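Local coordinates for periplasmic beta-glucosidase (Pseudomonas aeruginosa, PDB 6R5R), which probably hydrolyses terminal, non-reducing beta-D-glucosyl residues, releasing beta-D-glucose, as a periplasmic glycoside hydrolase of family 3, at residues G48-T53 and I73-A78; H77-A82 and W399-V404; G380-I385 and E421-L426; A431-D436 and A498-L503. The protein carries 1 engineered substitution. All coordinates share one frame; numbering follows the deposited sequence.

Contact 1 of 4, residues G48-T53 and I73-A78. With BGC (beta-D-glucopyranose), chain D.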
loop_
_atom_site.group_PDB
_atom_site.type_symbol
_atom_site.label_atom_id
_atom_site.label_comp_id
_atom_site.label_asym_id
_atom_site.label_seq_id
_atom_site.Cartn_x
_atom_site.Cartn_y
_atom_site.Cartn_z
ATOM N N GLY B 48 -19.981 7.211 34.139
ATOM C CA GLY B 48 -18.605 7.348 34.652
ATOM C C GLY B 48 -17.950 8.627 34.151
ATOM O O GLY B 48 -17.142 9.244 34.870
ATOM N N ALA B 49 -18.247 9.042 32.920
ATOM C CA ALA B 49 -17.571 10.190 32.328
ATOM C C ALA B 49 -18.355 10.706 31.142
ATOM O O ALA B 49 -19.211 10.007 30.557
ATOM C CB ALA B 49 -16.141 9.813 31.927
ATOM N N ILE B 50 -18.033 11.938 30.803
ATOM C CA ILE B 50 -18.705 12.697 29.718
ATOM C C ILE B 50 -17.646 13.123 28.713
ATOM O O ILE B 50 -16.553 13.486 29.141
ATOM C CB ILE B 50 -19.453 13.913 30.260
ATOM C CG1 ILE B 50 -20.519 13.492 31.277
ATOM C CG2 ILE B 50 -20.036 14.780 29.150
ATOM C CD1 ILE B 50 -21.639 12.676 30.703
ATOM N N PHE B 51 -17.977 13.130 27.435
ATOM C CA PHE B 51 -17.188 13.838 26.412
ATOM C C PHE B 51 -18.075 14.812 25.646
ATOM O O PHE B 51 -19.322 14.642 25.596
ATOM C CB PHE B 51 -16.433 12.851 25.514
ATOM C CG PHE B 51 -17.293 12.031 24.582
ATOM C CD1 PHE B 51 -17.979 10.934 25.060
ATOM C CD2 PHE B 51 -17.390 12.331 23.237
ATOM C CE1 PHE B 51 -18.747 10.145 24.220
ATOM C CE2 PHE B 51 -18.196 11.562 22.408
ATOM C CZ PHE B 51 -18.884 10.481 22.905
ATOM N N ASN B 52 -17.429 15.844 25.063
ATOM C CA ASN B 52 -18.069 16.863 24.193
ATOM C C ASN B 52 -18.979 17.840 24.956
ATOM O O ASN B 52 -19.623 18.648 24.252
ATOM C CB ASN B 52 -18.843 16.215 23.053
ATOM C CG ASN B 52 -17.961 15.669 21.959
ATOM O OD1 ASN B 52 -16.768 15.932 21.954
ATOM N ND2 ASN B 52 -18.566 14.890 21.078
ATOM N N THR B 53 -18.886 17.929 26.279
ATOM C CA THR B 53 -19.489 19.055 27.061
ATOM C C THR B 53 -18.331 19.942 27.509
ATOM O O THR B 53 -17.450 19.397 28.170
ATOM C CB THR B 53 -20.338 18.546 28.236
ATOM O OG1 THR B 53 -21.512 17.954 27.680
ATOM C CG2 THR B 53 -20.759 19.677 29.152
ATOM N N ILE B 73 -19.475 9.513 43.343
ATOM C CA ILE B 73 -18.215 9.411 42.558
ATOM C C ILE B 73 -18.286 10.461 41.448
ATOM O O ILE B 73 -19.207 10.434 40.628
ATOM C CB ILE B 73 -18.021 7.980 42.058
ATOM C CG1 ILE B 73 -17.915 6.969 43.201
ATOM C CG2 ILE B 73 -16.790 7.962 41.153
ATOM C CD1 ILE B 73 -17.798 5.530 42.743
ATOM N N PRO B 74 -17.300 11.378 41.372
ATOM C CA PRO B 74 -17.333 12.451 40.405
ATOM C C PRO B 74 -17.122 11.956 38.974
ATOM O O PRO B 74 -16.500 10.902 38.775
ATOM C CB PRO B 74 -16.160 13.332 40.826
ATOM C CG PRO B 74 -15.220 12.388 41.431
ATOM C CD PRO B 74 -16.080 11.418 42.209
ATOM N N LEU B 75 -17.677 12.709 38.050
ATOM C CA LEU B 75 -17.380 12.452 36.622
ATOM C C LEU B 75 -15.990 13.001 36.314
ATOM O O LEU B 75 -15.524 13.906 36.995
ATOM C CB LEU B 75 -18.389 13.181 35.764
ATOM C CG LEU B 75 -19.851 12.772 35.959
ATOM C CD1 LEU B 75 -20.776 13.837 35.371
ATOM C CD2 LEU B 75 -20.144 11.412 35.348
ATOM N N PHE B 76 -15.399 12.540 35.212
ATOM C CA PHE B 76 -14.441 13.381 34.495
ATOM C C PHE B 76 -15.067 13.748 33.151
ATOM O O PHE B 76 -16.000 13.069 32.675
ATOM C CB PHE B 76 -13.039 12.757 34.348
ATOM C CG PHE B 76 -12.924 11.553 33.457
ATOM C CD1 PHE B 76 -12.881 11.696 32.076
ATOM C CD2 PHE B 76 -12.785 10.280 33.986
ATOM C CE1 PHE B 76 -12.706 10.600 31.253
ATOM C CE2 PHE B 76 -12.630 9.189 33.162
ATOM C CZ PHE B 76 -12.606 9.349 31.789
ATOM N N HIS B 77 -14.561 14.827 32.585
ATOM C CA HIS B 77 -15.056 15.447 31.327
ATOM C C HIS B 77 -13.909 15.527 30.342
ATOM O O HIS B 77 -12.812 16.021 30.714
ATOM C CB HIS B 77 -15.663 16.818 31.582
ATOM C CG HIS B 77 -17.005 16.726 32.225
ATOM N ND1 HIS B 77 -17.126 16.549 33.583
ATOM C CD2 HIS B 77 -18.255 16.823 31.711
ATOM C CE1 HIS B 77 -18.430 16.489 33.872
ATOM N NE2 HIS B 77 -19.139 16.641 32.765
ATOM N N ALA B 78 -14.136 14.974 29.162
ATOM C CA ALA B 78 -13.108 14.899 28.106
ATOM C C ALA B 78 -13.544 15.637 26.851
ATOM O O ALA B 78 -14.761 15.859 26.587
ATOM C CB ALA B 78 -12.793 13.458 27.785
HETATM C C2 BGC D . -16.233 12.293 18.361
HETATM C C3 BGC D . -17.443 13.055 17.894
HETATM C C4 BGC D . -17.385 13.155 16.367
HETATM C C5 BGC D . -17.239 11.774 15.721
HETATM C C6 BGC D . -17.085 11.917 14.215
HETATM C C1 BGC D . -16.227 10.963 17.624
HETATM O O2 BGC D . -16.391 12.111 19.785
HETATM O O3 BGC D . -17.343 14.355 18.515
HETATM O O4 BGC D . -18.626 13.732 15.942
HETATM O O5 BGC D . -16.061 11.122 16.233
HETATM O O6 BGC D . -16.804 10.591 13.770
HETATM O O HOH W 1 -16.985 16.714 28.209
#
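Ile50 and Phe51 run beside His77 and Ala78 as neighbouring parallel strands. Three backbone hydrogen bonds join them. Ile50 N donates to Phe76 O at 3.0 Å. Ile50 O accepts from Ala78 N at 2.8 Å. Beyond the strand end, Asn52 N donates to Ala78 O. The two strand segments diverge by only 20°. Water 1 adds a bridge, taking the N-H of Thr53 and donating to Ala78 O.

Side-chain contacts lie on both faces of the pair. On one face, the methyl of Ala49 sits over the centre of the Phe76 ring, a CH-pi contact with CB 3.5 Å from the centroid and 10° off the normal. Phe76 CG lies between its own backbone N and carbonyl carbon (chi1 68°), which turns the ring back across Ala49. On the other face, the side chains of Ile50 and His77 lie side by side and point the same way. Ile50 CB meets His77 CD2 at 3.5 Å. The CB of Thr53 reaches the edge of the same imidazole. Ile59 of helix 56-66 also touches the His77 side chain.

The sugar contacts come at the end of strand 49-51. Asn52 ND2 donates to O3 of the glucose of chain D at 2.9 Å. Phe51 CE2 approaches O2 of this sugar obliquely.

The unit is strand 49-51, helix 56-66, strand 76-79, a beta-alpha-beta crossover of the TIM-barrel-like N-terminal domain. Its chemistry divides along its length: backbone bonds and side-chain packing, including an imidazole, join the buried strands, while an amide beyond the strand end binds glucose.

Contact 2 of 4, residues H77-A82 and W399-V404. With BGC (beta-D-glucopyranose), chain C.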
loop_
_atom_site.group_PDB
_atom_site.type_symbol
_atom_site.label_atom_id
_atom_site.label_comp_id
_atom_site.label_asym_id
_atom_site.label_seq_id
_atom_site.Cartn_x
_atom_site.Cartn_y
_atom_site.Cartn_z
ATOM N N HIS B 77 -14.561 14.827 32.585
ATOM C CA HIS B 77 -15.056 15.447 31.327
ATOM C C HIS B 77 -13.909 15.527 30.342
ATOM O O HIS B 77 -12.812 16.021 30.714
ATOM C CB HIS B 77 -15.663 16.818 31.582
ATOM C CG HIS B 77 -17.005 16.726 32.225
ATOM N ND1 HIS B 77 -17.126 16.549 33.583
ATOM C CD2 HIS B 77 -18.255 16.823 31.711
ATOM C CE1 HIS B 77 -18.430 16.489 33.872
ATOM N NE2 HIS B 77 -19.139 16.641 32.765
ATOM N N ALA B 78 -14.136 14.974 29.162
ATOM C CA ALA B 78 -13.108 14.899 28.106
ATOM C C ALA B 78 -13.544 15.637 26.851
ATOM O O ALA B 78 -14.761 15.859 26.587
ATOM C CB ALA B 78 -12.793 13.458 27.785
ATOM N N TYR B 79 -12.560 15.923 25.997
ATOM C CA TYR B 79 -12.772 16.569 24.703
ATOM C C TYR B 79 -11.598 16.271 23.773
ATOM O O TYR B 79 -10.552 15.847 24.224
ATOM C CB TYR B 79 -12.995 18.063 24.865
ATOM C CG TYR B 79 -13.579 18.826 23.711
ATOM C CD1 TYR B 79 -14.603 18.322 22.927
ATOM C CD2 TYR B 79 -13.114 20.104 23.433
ATOM C CE1 TYR B 79 -15.162 19.045 21.894
ATOM C CE2 TYR B 79 -13.675 20.851 22.408
ATOM C CZ TYR B 79 -14.677 20.303 21.626
ATOM O OH TYR B 79 -15.283 21.003 20.621
ATOM N N ASP B 80 -11.822 16.557 22.497
ATOM C CA ASP B 80 -10.817 16.392 21.425
ATOM C C ASP B 80 -10.033 17.696 21.294
ATOM O O ASP B 80 -10.252 18.457 20.352
ATOM C CB ASP B 80 -11.492 15.951 20.144
ATOM C CG ASP B 80 -11.873 14.471 20.187
ATOM O OD1 ASP B 80 -10.944 13.634 20.387
ATOM O OD2 ASP B 80 -13.104 14.177 20.043
ATOM N N VAL B 81 -9.161 17.944 22.250
ATOM C CA VAL B 81 -8.278 19.132 22.238
ATOM C C VAL B 81 -6.996 18.670 21.574
ATOM O O VAL B 81 -6.115 18.142 22.258
ATOM C CB VAL B 81 -8.077 19.679 23.656
ATOM C CG1 VAL B 81 -7.177 20.878 23.633
ATOM C CG2 VAL B 81 -9.413 20.046 24.283
ATOM N N ALA B 82 -7.017 18.684 20.267
ATOM C CA ALA B 82 -5.961 18.042 19.453
ATOM C C ALA B 82 -4.796 19.000 19.179
ATOM O O ALA B 82 -3.645 18.586 19.255
ATOM C CB ALA B 82 -6.608 17.571 18.182
ATOM N N TRP B 399 -10.426 19.083 13.386
ATOM C CA TRP B 399 -10.302 18.863 14.850
ATOM C C TRP B 399 -9.940 20.168 15.558
ATOM O O TRP B 399 -8.940 20.229 16.299
ATOM C CB TRP B 399 -9.355 17.712 15.190
ATOM C CG TRP B 399 -9.875 16.367 14.731
ATOM C CD1 TRP B 399 -9.355 15.657 13.677
ATOM C CD2 TRP B 399 -11.006 15.595 15.205
ATOM N NE1 TRP B 399 -10.069 14.491 13.495
ATOM C CE2 TRP B 399 -11.078 14.426 14.413
ATOM C CE3 TRP B 399 -11.937 15.744 16.249
ATOM C CZ2 TRP B 399 -12.077 13.458 14.579
ATOM C CZ3 TRP B 399 -12.922 14.788 16.424
ATOM C CH2 TRP B 399 -12.984 13.650 15.609
ATOM N N SER B 400 -10.741 21.180 15.263
ATOM C CA SER B 400 -10.496 22.556 15.757
ATOM C C SER B 400 -11.166 22.753 17.098
ATOM O O SER B 400 -11.233 23.873 17.532
ATOM C CB SER B 400 -10.933 23.553 14.733
ATOM O OG SER B 400 -12.294 23.403 14.381
ATOM N N ALA B 401 -11.710 21.716 17.744
ATOM C CA ALA B 401 -12.228 21.789 19.111
ATOM C C ALA B 401 -13.214 22.954 19.207
ATOM O O ALA B 401 -14.149 22.978 18.415
ATOM C CB ALA B 401 -11.053 21.894 20.078
ATOM N N ALA B 402 -13.052 23.821 20.195
ATOM C CA ALA B 402 -14.005 24.915 20.459
ATOM C C ALA B 402 -13.520 26.193 19.719
ATOM O O ALA B 402 -14.033 27.284 20.044
ATOM C CB ALA B 402 -14.116 25.096 21.949
ATOM N N GLY B 403 -12.605 26.095 18.754
ATOM C CA GLY B 403 -12.181 27.238 17.945
ATOM C C GLY B 403 -13.356 27.879 17.245
ATOM O O GLY B 403 -14.250 27.158 16.653
ATOM N N VAL B 404 -13.359 29.200 17.233
ATOM C CA VAL B 404 -14.433 29.985 16.598
ATOM C C VAL B 404 -13.889 30.547 15.295
ATOM O O VAL B 404 -12.989 31.390 15.312
ATOM C CB VAL B 404 -14.880 31.131 17.522
ATOM C CG1 VAL B 404 -15.972 31.946 16.856
ATOM C CG2 VAL B 404 -15.290 30.637 18.897
HETATM C C2 BGC C . -11.705 11.034 18.755
HETATM C C3 BGC C . -13.125 10.569 19.118
HETATM C C4 BGC C . -13.863 10.499 17.782
HETATM C C5 BGC C . -13.168 9.493 16.869
HETATM C C6 BGC C . -13.861 9.235 15.535
HETATM C C1 BGC C . -11.029 10.126 17.728
HETATM O O1 BGC C . -9.748 10.665 17.436
HETATM O O2 BGC C . -10.864 11.172 19.919
HETATM O O3 BGC C . -13.743 11.597 19.962
HETATM O O4 BGC C . -15.156 10.062 18.014
HETATM O O5 BGC C . -11.865 10.020 16.562
HETATM O O6 BGC C . -12.974 8.354 14.794
HETATM O O HOH W 2 -11.637 18.838 17.858
HETATM O O HOH W 3 -7.716 21.075 18.479
#
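Asp80 and Trp399 meet beside a bound glucose, and each reaches it in a different way. The CB of Asp80 lies 3.9 Å from Trp399 CE3. Asp80 OD2 approaches the indole obliquely at CZ3. The carboxylate takes two sugar hydroxyls: O2 of the glucose of chain C donates to OD1 at 2.5 Å, and O3 donates to OD2 at 2.7 Å. Lys177 forms a salt bridge with OD1, which would help to hold the carboxylate in place. Trp399 brings CH2 to within 3.9 Å of the ring oxygen O5 of the same glucose.

Tyr79 lies against the Ala401-Ala402 part of the other loop. Its CG stands opposite the backbone N (chi1 -164°), and CE2 meets Ala401 CB at 3.7 Å. The N of Ala402 lies at the edge of the phenol ring, in its plane. Ala82 CB packs against Trp399 CB.

Two waters tie the backbones. Water 2 links Asp80 O to Ala401 N. Water 3 donates to Trp399 O and weakly accepts from Ala82 N. Ser400 to Gly403 form a type II' turn. The arrangement is a glucose pocket shared between the barrel and C-terminal domains, as in other family 3 glycoside hydrolases.

Contact 3 of 4, residues G380-I385 and E421-L426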
loop_
_atom_site.group_PDB
_atom_site.type_symbol
_atom_site.label_atom_id
_atom_site.label_comp_id
_atom_site.label_asym_id
_atom_site.label_seq_id
_atom_site.Cartn_x
_atom_site.Cartn_y
_atom_site.Cartn_z
ATOM N N GLY B 380 4.283 48.669 -3.006
ATOM C CA GLY B 380 3.741 48.280 -4.308
ATOM C C GLY B 380 2.343 47.742 -4.180
ATOM O O GLY B 380 1.660 48.049 -3.197
ATOM N N ARG B 381 1.921 46.998 -5.201
ATOM C CA ARG B 381 0.551 46.479 -5.354
ATOM C C ARG B 381 0.626 44.941 -5.363
ATOM O O ARG B 381 1.312 44.394 -6.215
ATOM C CB ARG B 381 -0.040 47.000 -6.661
ATOM C CG ARG B 381 -0.271 48.514 -6.652
ATOM C CD ARG B 381 -0.579 49.050 -8.046
ATOM N NE ARG B 381 0.650 49.100 -8.806
ATOM C CZ ARG B 381 0.768 48.991 -10.129
ATOM N NH1 ARG B 381 -0.297 48.836 -10.901
ATOM N NH2 ARG B 381 1.977 49.019 -10.673
ATOM N N ILE B 382 -0.026 44.299 -4.414
ATOM C CA ILE B 382 0.061 42.822 -4.227
ATOM C C ILE B 382 -1.338 42.261 -4.454
ATOM O O ILE B 382 -2.223 42.609 -3.718
ATOM C CB ILE B 382 0.597 42.496 -2.822
ATOM C CG1 ILE B 382 1.976 43.106 -2.555
ATOM C CG2 ILE B 382 0.592 40.977 -2.612
ATOM C CD1 ILE B 382 2.399 43.097 -1.107
ATOM N N ALA B 383 -1.521 41.395 -5.450
ATOM C CA ALA B 383 -2.796 40.744 -5.722
ATOM C C ALA B 383 -2.854 39.532 -4.780
ATOM O O ALA B 383 -1.813 38.879 -4.680
ATOM C CB ALA B 383 -2.940 40.315 -7.152
ATOM N N VAL B 384 -3.940 39.395 -4.056
ATOM C CA VAL B 384 -4.135 38.255 -3.107
ATOM C C VAL B 384 -5.318 37.485 -3.643
ATOM O O VAL B 384 -6.459 37.971 -3.618
ATOM C CB VAL B 384 -4.342 38.734 -1.667
ATOM C CG1 VAL B 384 -4.410 37.558 -0.728
ATOM C CG2 VAL B 384 -3.232 39.684 -1.231
ATOM N N ILE B 385 -5.031 36.296 -4.173
ATOM C CA ILE B 385 -6.011 35.585 -5.020
ATOM C C ILE B 385 -6.142 34.128 -4.538
ATOM O O ILE B 385 -5.121 33.516 -4.295
ATOM C CB ILE B 385 -5.590 35.658 -6.495
ATOM C CG1 ILE B 385 -5.562 37.116 -6.977
ATOM C CG2 ILE B 385 -6.549 34.834 -7.344
ATOM C CD1 ILE B 385 -5.127 37.294 -8.403
ATOM N N GLU B 421 -0.585 50.754 5.390
ATOM C CA GLU B 421 -0.791 51.502 4.115
ATOM C C GLU B 421 0.489 51.539 3.281
ATOM O O GLU B 421 0.478 52.217 2.227
ATOM C CB GLU B 421 -1.417 52.864 4.411
ATOM C CG GLU B 421 -2.938 52.802 4.390
ATOM C CD GLU B 421 -3.630 53.941 5.111
ATOM O OE1 GLU B 421 -3.006 55.015 5.244
ATOM O OE2 GLU B 421 -4.789 53.752 5.544
ATOM N N ARG B 422 1.525 50.791 3.651
ATOM C CA ARG B 422 2.820 50.764 2.917
ATOM C C ARG B 422 2.656 50.051 1.570
ATOM O O ARG B 422 3.451 50.319 0.658
ATOM C CB ARG B 422 3.917 50.117 3.767
ATOM C CG ARG B 422 4.517 51.088 4.775
ATOM C CD ARG B 422 4.718 50.559 6.172
ATOM N NE ARG B 422 6.058 50.070 6.444
ATOM C CZ ARG B 422 6.396 49.433 7.564
ATOM N NH1 ARG B 422 5.483 49.203 8.496
ATOM N NH2 ARG B 422 7.639 49.011 7.751
ATOM N N ALA B 423 1.635 49.197 1.437
ATOM C CA ALA B 423 1.363 48.495 0.171
ATOM C C ALA B 423 -0.136 48.414 -0.040
ATOM O O ALA B 423 -0.905 48.610 0.918
ATOM C CB ALA B 423 2.040 47.147 0.158
ATOM N N THR B 424 -0.539 48.241 -1.294
ATOM C CA THR B 424 -1.947 48.084 -1.683
ATOM C C THR B 424 -2.243 46.599 -1.968
ATOM O O THR B 424 -1.572 46.056 -2.805
ATOM C CB THR B 424 -2.256 48.933 -2.916
ATOM O OG1 THR B 424 -1.920 50.291 -2.566
ATOM C CG2 THR B 424 -3.697 48.809 -3.338
ATOM N N LEU B 425 -3.239 46.028 -1.304
ATOM C CA LEU B 425 -3.688 44.641 -1.581
ATOM C C LEU B 425 -4.886 44.673 -2.514
ATOM O O LEU B 425 -5.795 45.502 -2.315
ATOM C CB LEU B 425 -4.036 43.917 -0.283
ATOM C CG LEU B 425 -2.930 43.887 0.757
ATOM C CD1 LEU B 425 -3.432 43.135 1.989
ATOM C CD2 LEU B 425 -1.658 43.259 0.226
ATOM N N LEU B 426 -4.875 43.805 -3.526
ATOM C CA LEU B 426 -6.028 43.638 -4.437
ATOM C C LEU B 426 -6.539 42.210 -4.303
ATOM O O LEU B 426 -5.735 41.314 -4.564
ATOM C CB LEU B 426 -5.580 43.879 -5.876
ATOM C CG LEU B 426 -5.097 45.290 -6.219
ATOM C CD1 LEU B 426 -3.785 45.601 -5.559
ATOM C CD2 LEU B 426 -4.965 45.447 -7.731
#
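Gly380 O accepts from Thr424 N at 2.9 Å and opens a run of four backbone hydrogen bonds. Ile382 uses both its groups: its N donates to Thr424 O at 2.8 Å, and its O accepts from Leu426 N at 2.9 Å. Val384 N then donates to Leu426 O at 2.7 Å, with an N-H...O angle of 169°. Thr424 and Leu426 thus each use N and O towards the same neighbour. Ala383 turns its backbone the other way, to Leu473 and Val475.

The segments 381-385 and 424-426 run parallel, 31° apart, and belong to the mixed sheet of the C-terminal domain. Strand 424-428 is outermost in this sheet within the chain; strand 381-385 has strand 473-479 as its other neighbour.

On one face, Leu425 CD2 touches Ile382 CB at 3.9 Å and Val384 CG2 at 4.2 Å. The Val384 and Leu425 side chains cross obliquely, and both touch Tyr412 and Leu415 of helix 411-419. On the other face, Leu426 CD1 lies 3.8 Å from Ile382 O and near Arg381 CB. The Arg381 chain bends at chi3 (-76°) and leads away from strand 424-428; its NH2 makes a salt bridge with Asp472.

Contact 4 of 4, residues A431-D436 and A498-L503; sequences ANVSGD and ASQRRL
Ser499 and Gln500, in the first turn of helix 498-509, bind the backbone of loop 431-436. This loop follows strand 424-428 of the C-terminal domain sheet and ends in an ST turn, where Ser434 OG accepts from Asp436 N. Asp436 is the N-cap of helix 437-443.

The tight part lies at Ala431 to Val433. Ser499 OG donates to Asn432 O at 2.9 Å. It comes from above the carbonyl plane, 39° out of it. The hydroxyl reaches this carbonyl because OG is folded between the N and C of its own residue (chi1 57°). Gln500 NE2 donates to Val433 O at 2.8 Å, with an N-H...O angle of 158°. The acceptor lies close to the plane of the Gln500 amide. Gln500 and Val433 run side by side, and CG2 of the valine touches NE2 at 3.4 Å. The same NE2 also donates to Gly479 O, so two carbonyls hold the amide and fix its rotation. Ala431 CB packs on Ser499 O at 3.6 Å and on Leu503 CD2 at 4.2 Å. CB of Asn432 points away from the helix, and OD1 accepts from Asp453 N.

The loose side is at Gly435 and Asp436, both exposed. Gly435 meets the helix through its backbone, its N close to Ser499 CB. Gly435 N and Ser499 OG come close, but at a poor angle for bonding. A water spans this side instead: water 4 accepts from Gly435 N at 2.9 Å and from Ser499 N at 3.0 Å.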
loop_
_atom_site.group_PDB
_atom_site.type_symbol
_atom_site.label_atom_id
_atom_site.label_comp_id
_atom_site.label_asym_id
_atom_site.label_seq_id
_atom_site.Cartn_x
_atom_site.Cartn_y
_atom_site.Cartn_z
ATOM N N ALA B 431 -11.311 31.254 -7.770
ATOM C CA ALA B 431 -11.934 29.934 -7.970
ATOM C C ALA B 431 -12.591 29.504 -6.679
ATOM O O ALA B 431 -12.184 29.959 -5.627
ATOM C CB ALA B 431 -10.902 28.886 -8.375
ATOM N N ASN B 432 -13.554 28.623 -6.792
ATOM C CA ASN B 432 -14.073 27.894 -5.620
ATOM C C ASN B 432 -13.016 26.849 -5.223
ATOM O O ASN B 432 -12.100 26.518 -6.026
ATOM C CB ASN B 432 -15.439 27.296 -5.860
ATOM C CG ASN B 432 -16.550 28.331 -5.828
ATOM O OD1 ASN B 432 -16.572 29.196 -4.953
ATOM N ND2 ASN B 432 -17.487 28.202 -6.764
ATOM N N VAL B 433 -13.143 26.331 -4.015
ATOM C CA VAL B 433 -12.133 25.350 -3.525
ATOM C C VAL B 433 -12.171 24.102 -4.393
ATOM O O VAL B 433 -11.117 23.431 -4.547
ATOM C CB VAL B 433 -12.279 25.066 -2.031
ATOM C CG1 VAL B 433 -13.517 24.327 -1.662
ATOM C CG2 VAL B 433 -11.049 24.301 -1.519
ATOM N N SER B 434 -13.347 23.737 -4.909
ATOM C CA SER B 434 -13.496 22.646 -5.888
ATOM C C SER B 434 -14.467 23.090 -6.971
ATOM O O SER B 434 -15.398 23.835 -6.645
ATOM C CB SER B 434 -14.001 21.376 -5.228
ATOM O OG SER B 434 -14.176 20.297 -6.144
ATOM N N GLY B 435 -14.237 22.590 -8.176
ATOM C CA GLY B 435 -15.171 22.733 -9.307
ATOM C C GLY B 435 -16.173 21.586 -9.395
ATOM O O GLY B 435 -17.023 21.579 -10.318
ATOM N N ASP B 436 -16.025 20.566 -8.552
ATOM C CA ASP B 436 -16.854 19.345 -8.611
ATOM C C ASP B 436 -18.003 19.474 -7.634
ATOM O O ASP B 436 -17.753 19.531 -6.431
ATOM C CB ASP B 436 -15.962 18.137 -8.331
ATOM C CG ASP B 436 -16.673 16.811 -8.520
ATOM O OD1 ASP B 436 -17.889 16.756 -8.280
ATOM O OD2 ASP B 436 -15.961 15.849 -8.880
ATOM N N ALA B 498 -8.544 20.815 -8.946
ATOM C CA ALA B 498 -8.452 21.171 -10.369
ATOM C C ALA B 498 -8.923 22.632 -10.595
ATOM O O ALA B 498 -8.296 23.335 -11.407
ATOM C CB ALA B 498 -9.276 20.215 -11.209
ATOM N N SER B 499 -9.991 23.074 -9.943
ATOM C CA SER B 499 -10.488 24.474 -10.111
ATOM C C SER B 499 -9.368 25.460 -9.784
ATOM O O SER B 499 -9.205 26.513 -10.481
ATOM C CB SER B 499 -11.692 24.742 -9.307
ATOM O OG SER B 499 -11.446 24.494 -7.932
ATOM N N GLN B 500 -8.601 25.155 -8.751
ATOM C CA GLN B 500 -7.494 26.024 -8.314
ATOM C C GLN B 500 -6.285 25.875 -9.216
ATOM O O GLN B 500 -5.543 26.857 -9.413
ATOM C CB GLN B 500 -7.178 25.750 -6.857
ATOM C CG GLN B 500 -8.345 26.064 -5.937
ATOM C CD GLN B 500 -7.977 25.718 -4.520
ATOM O OE1 GLN B 500 -7.017 26.281 -4.014
ATOM N NE2 GLN B 500 -8.691 24.772 -3.901
ATOM N N ARG B 501 -6.017 24.672 -9.751
ATOM C CA ARG B 501 -4.868 24.537 -10.681
ATOM C C ARG B 501 -5.153 25.279 -11.996
ATOM O O ARG B 501 -4.198 25.844 -12.542
ATOM C CB ARG B 501 -4.532 23.075 -10.955
ATOM C CG ARG B 501 -3.945 22.395 -9.726
ATOM C CD ARG B 501 -3.377 21.014 -9.989
ATOM N NE ARG B 501 -4.496 20.117 -10.146
ATOM C CZ ARG B 501 -4.929 19.616 -11.291
ATOM N NH1 ARG B 501 -4.261 19.886 -12.394
ATOM N NH2 ARG B 501 -5.965 18.805 -11.301
ATOM N N ARG B 502 -6.408 25.321 -12.415
ATOM C CA ARG B 502 -6.794 26.118 -13.604
ATOM C C ARG B 502 -6.476 27.593 -13.329
ATOM O O ARG B 502 -5.888 28.272 -14.214
ATOM C CB ARG B 502 -8.274 25.902 -13.905
ATOM C CG ARG B 502 -8.748 26.632 -15.157
ATOM C CD ARG B 502 -10.232 26.378 -15.344
ATOM N NE ARG B 502 -10.774 26.923 -16.578
ATOM C CZ ARG B 502 -12.079 27.057 -16.844
ATOM N NH1 ARG B 502 -12.988 26.674 -15.959
ATOM N NH2 ARG B 502 -12.483 27.583 -17.989
ATOM N N LEU B 503 -6.837 28.064 -12.139
ATOM C CA LEU B 503 -6.537 29.454 -11.709
ATOM C C LEU B 503 -5.021 29.676 -11.730
ATOM O O LEU B 503 -4.534 30.717 -12.281
ATOM C CB LEU B 503 -7.165 29.664 -10.329
ATOM C CG LEU B 503 -6.725 30.922 -9.582
ATOM C CD1 LEU B 503 -7.252 32.152 -10.339
ATOM C CD2 LEU B 503 -7.240 30.938 -8.159
HETATM O O HOH W 4 -11.920 20.992 -8.987
#

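From the N terminus, contact 1 comes first. It closes a short loop through helix 56-66 and pairs two barrel strands. Contact 2 starts on the same strand, 76-79, and shares His77 and Ala78. It closes a span of over 300 residues and joins the barrel to the C-terminal domain. Contact 3 crosses contact 2, because residues 380-385 precede 399-404 and 421-426 follow it. It closes a loop through helices 392-395 and 411-419. Contact 4 follows in series and ties the loop after strand 424-428 to helix 498-509. Contacts 3 and 4 touch where Ile385 CG2 meets Leu503 CD2 at 4.0 Å. Contacts 1 and 3 lie about 50 Å apart, centre to centre.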